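Local atomic coordinates of beta-glucoside kinase (Listeria monocytogenes, PDB entry 4HTL), a protein that phosphorylates cellobiose at the expense of ATP to give cellobiose-6'-phosphate, as a member of the ROK family of sugar kinases. Residues A[17-27]-A[277-286]. Numbering follows the deposited sequence.
Sequences KMGVVLPHGEI and KNQAGLLGAV
L282, L283 and V286 form the apolar face that helix 280-286 turns to the β-hairpin of residues 17-27, whose own contribution is V21, I27 and the backbone around G19. The strand 17-21 and helix axes approach to 8.9 Å at a crossing angle of -50°, and the contacts of the packed part fall on single methyls: L282 CD2, L283 CD2, V286 CG2 and I27 CD1. L282 lies against the strand backbone through its CD2, 3.6 Å from K17 O and 4.2 Å from both M18 CA and G19 N. V286 CG2, placed anti to its carbonyl carbon, lies almost equally far from all three side-chain carbons of V21, the closest being CB at 3.9 Å. I27 CD1 ends against L283 CD2 at 3.9 Å, and the same L283 methyl meets G25 O in the type I turn.

Near the start of the helix the contact becomes polar and wetter. There the Q279 amide meets the end of I27, with CD1 3.3 Å from OE1 and 3.4 Å from CD, while its NE2 donates to a water that in turn makes a weak bond to I27 O. K17, extended beyond CG, carries NZ to N278 O at 2.9 Å; the C=O···NZ angle of 133° and the 17° tilt from the carbonyl plane describe an oblique approach. A second water accepts from NZ and donates to N278 OD1, so the lysine grips N278 both directly and through solvent.

In this actin-like ATPase fold, the hairpin edge of the five-stranded sheet is thus joined to the C-terminal helix 280-293, whose other neighbours include L117 and W116 of helix 106-117. The chemistry implies a largely aliphatic seam, with methyls also set against main-chain oxygens, and the one direct hydrogen bond between the segments at its hydrated margin.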
# COMPACT_ATOMS: atom_id res chain seq x y z
N LYS A 17 18.08 20.01 -11.85
CA LYS A 17 17.97 21.23 -11.07
C LYS A 17 19.02 21.24 -9.96
O LYS A 17 19.32 20.20 -9.37
CB LYS A 17 16.58 21.34 -10.48
CG LYS A 17 15.46 21.49 -11.53
CD LYS A 17 14.10 21.43 -10.84
CE LYS A 17 12.94 21.71 -11.79
NZ LYS A 17 11.65 21.19 -11.27
N MSE A 18 19.55 22.42 -9.66
CA MSE A 18 20.64 22.56 -8.71
C MSE A 18 20.38 23.83 -7.91
O MSE A 18 19.84 24.82 -8.45
CB MSE A 18 21.99 22.65 -9.45
CG MSE A 18 22.14 21.69 -10.60
SE MSE A 18 23.79 21.96 -11.64
CE MSE A 18 22.94 22.02 -13.31
N GLY A 19 20.77 23.83 -6.64
CA GLY A 19 20.63 25.01 -5.82
C GLY A 19 21.57 25.01 -4.65
O GLY A 19 22.16 23.98 -4.30
N VAL A 20 21.75 26.20 -4.08
CA VAL A 20 22.41 26.33 -2.79
C VAL A 20 21.28 26.71 -1.84
O VAL A 20 20.52 27.66 -2.08
CB VAL A 20 23.51 27.40 -2.79
CG1 VAL A 20 24.05 27.63 -1.36
CG2 VAL A 20 24.62 27.01 -3.79
N VAL A 21 21.15 25.90 -0.79
CA VAL A 21 19.99 25.94 0.08
C VAL A 21 20.49 26.10 1.52
O VAL A 21 21.46 25.43 1.97
CB VAL A 21 19.14 24.66 -0.07
CG1 VAL A 21 17.78 24.80 0.64
CG2 VAL A 21 18.97 24.30 -1.55
N LEU A 22 19.82 26.98 2.24
CA LEU A 22 20.10 27.18 3.65
C LEU A 22 19.24 26.18 4.43
O LEU A 22 18.22 25.70 3.92
CB LEU A 22 19.79 28.62 4.06
CG LEU A 22 20.53 29.73 3.29
CD1 LEU A 22 20.14 31.12 3.81
CD2 LEU A 22 22.05 29.54 3.40
N PRO A 23 19.64 25.86 5.67
CA PRO A 23 18.94 24.81 6.40
C PRO A 23 17.44 25.02 6.67
O PRO A 23 16.80 24.04 7.04
CB PRO A 23 19.72 24.70 7.72
CG PRO A 23 21.08 25.24 7.39
CD PRO A 23 20.81 26.35 6.42
N HIS A 24 16.91 26.24 6.45
CA HIS A 24 15.47 26.55 6.62
C HIS A 24 14.68 26.56 5.32
O HIS A 24 13.47 26.87 5.31
CB HIS A 24 15.31 27.86 7.40
CG HIS A 24 15.58 29.12 6.59
ND1 HIS A 24 14.63 30.05 6.37
CD2 HIS A 24 16.76 29.62 6.01
CE1 HIS A 24 15.16 31.08 5.67
NE2 HIS A 24 16.46 30.81 5.44
N GLY A 25 15.34 26.22 4.22
CA GLY A 25 14.68 25.99 2.92
C GLY A 25 14.73 27.18 1.98
O GLY A 25 14.14 27.15 0.87
N GLU A 26 15.39 28.26 2.42
CA GLU A 26 15.66 29.40 1.55
C GLU A 26 16.71 28.95 0.52
O GLU A 26 17.81 28.48 0.87
CB GLU A 26 16.14 30.63 2.32
CG GLU A 26 16.38 31.81 1.39
CD GLU A 26 16.88 33.03 2.09
OE1 GLU A 26 16.97 33.03 3.35
OE2 GLU A 26 17.21 34.00 1.37
N ILE A 27 16.34 29.06 -0.75
CA ILE A 27 17.22 28.67 -1.85
C ILE A 27 17.83 29.94 -2.41
O ILE A 27 17.14 30.73 -3.06
CB ILE A 27 16.43 27.92 -2.94
CG1 ILE A 27 15.91 26.62 -2.35
CG2 ILE A 27 17.32 27.60 -4.13
CD1 ILE A 27 15.02 25.83 -3.30
N LYS A 277 5.84 22.63 -6.51
CA LYS A 277 6.05 21.87 -7.74
C LYS A 277 7.47 22.06 -8.31
O LYS A 277 8.11 21.10 -8.77
CB LYS A 277 5.04 22.32 -8.82
CG LYS A 277 5.40 21.88 -10.25
CD LYS A 277 4.44 22.45 -11.30
CE LYS A 277 3.25 21.55 -11.53
NZ LYS A 277 3.53 20.28 -12.32
N ASN A 278 7.95 23.32 -8.32
CA ASN A 278 9.25 23.58 -8.94
C ASN A 278 10.46 23.08 -8.16
O ASN A 278 11.41 22.55 -8.74
CB ASN A 278 9.33 25.07 -9.32
CG ASN A 278 8.23 25.46 -10.31
OD1 ASN A 278 8.09 24.87 -11.45
ND2 ASN A 278 7.39 26.38 -9.88
N GLN A 279 10.42 23.23 -6.84
CA GLN A 279 11.58 23.00 -6.00
C GLN A 279 11.46 21.83 -5.02
O GLN A 279 12.37 21.65 -4.16
CB GLN A 279 11.90 24.32 -5.29
CG GLN A 279 12.23 25.45 -6.28
CD GLN A 279 12.71 26.73 -5.65
OE1 GLN A 279 12.22 27.14 -4.59
NE2 GLN A 279 13.65 27.39 -6.32
N ALA A 280 10.35 21.10 -5.05
CA ALA A 280 10.15 19.98 -4.09
C ALA A 280 11.31 18.99 -3.99
O ALA A 280 11.68 18.59 -2.87
CB ALA A 280 8.82 19.27 -4.29
N GLY A 281 11.86 18.57 -5.13
CA GLY A 281 13.00 17.64 -5.11
C GLY A 281 14.18 18.22 -4.34
O GLY A 281 14.75 17.54 -3.51
N LEU A 282 14.56 19.47 -4.65
CA LEU A 282 15.66 20.11 -3.96
C LEU A 282 15.41 20.21 -2.48
O LEU A 282 16.28 19.89 -1.65
CB LEU A 282 15.92 21.52 -4.53
CG LEU A 282 16.35 21.62 -6.00
CD1 LEU A 282 16.31 23.10 -6.43
CD2 LEU A 282 17.72 20.98 -6.22
N LEU A 283 14.22 20.68 -2.15
CA LEU A 283 13.89 20.92 -0.74
C LEU A 283 13.81 19.60 0.04
O LEU A 283 14.35 19.50 1.17
CB LEU A 283 12.59 21.70 -0.65
CG LEU A 283 12.59 23.13 -1.17
CD1 LEU A 283 11.14 23.62 -1.38
CD2 LEU A 283 13.39 24.04 -0.24
N GLY A 284 13.24 18.58 -0.55
CA GLY A 284 13.19 17.29 0.15
C GLY A 284 14.53 16.63 0.31
O GLY A 284 14.80 15.97 1.34
N ALA A 285 15.40 16.81 -0.68
CA ALA A 285 16.77 16.29 -0.60
C ALA A 285 17.43 16.93 0.62
O ALA A 285 18.10 16.26 1.40
CB ALA A 285 17.55 16.58 -1.88
N VAL A 286 17.25 18.24 0.76
CA VAL A 286 17.77 18.96 1.90
C VAL A 286 17.22 18.47 3.23
O VAL A 286 17.98 18.25 4.18
CB VAL A 286 17.68 20.50 1.71
CG1 VAL A 286 18.02 21.27 3.02
CG2 VAL A 286 18.60 20.89 0.55
O HOH W 1 10.24 23.38 -12.48
O HOH W 2 14.58 30.11 -5.28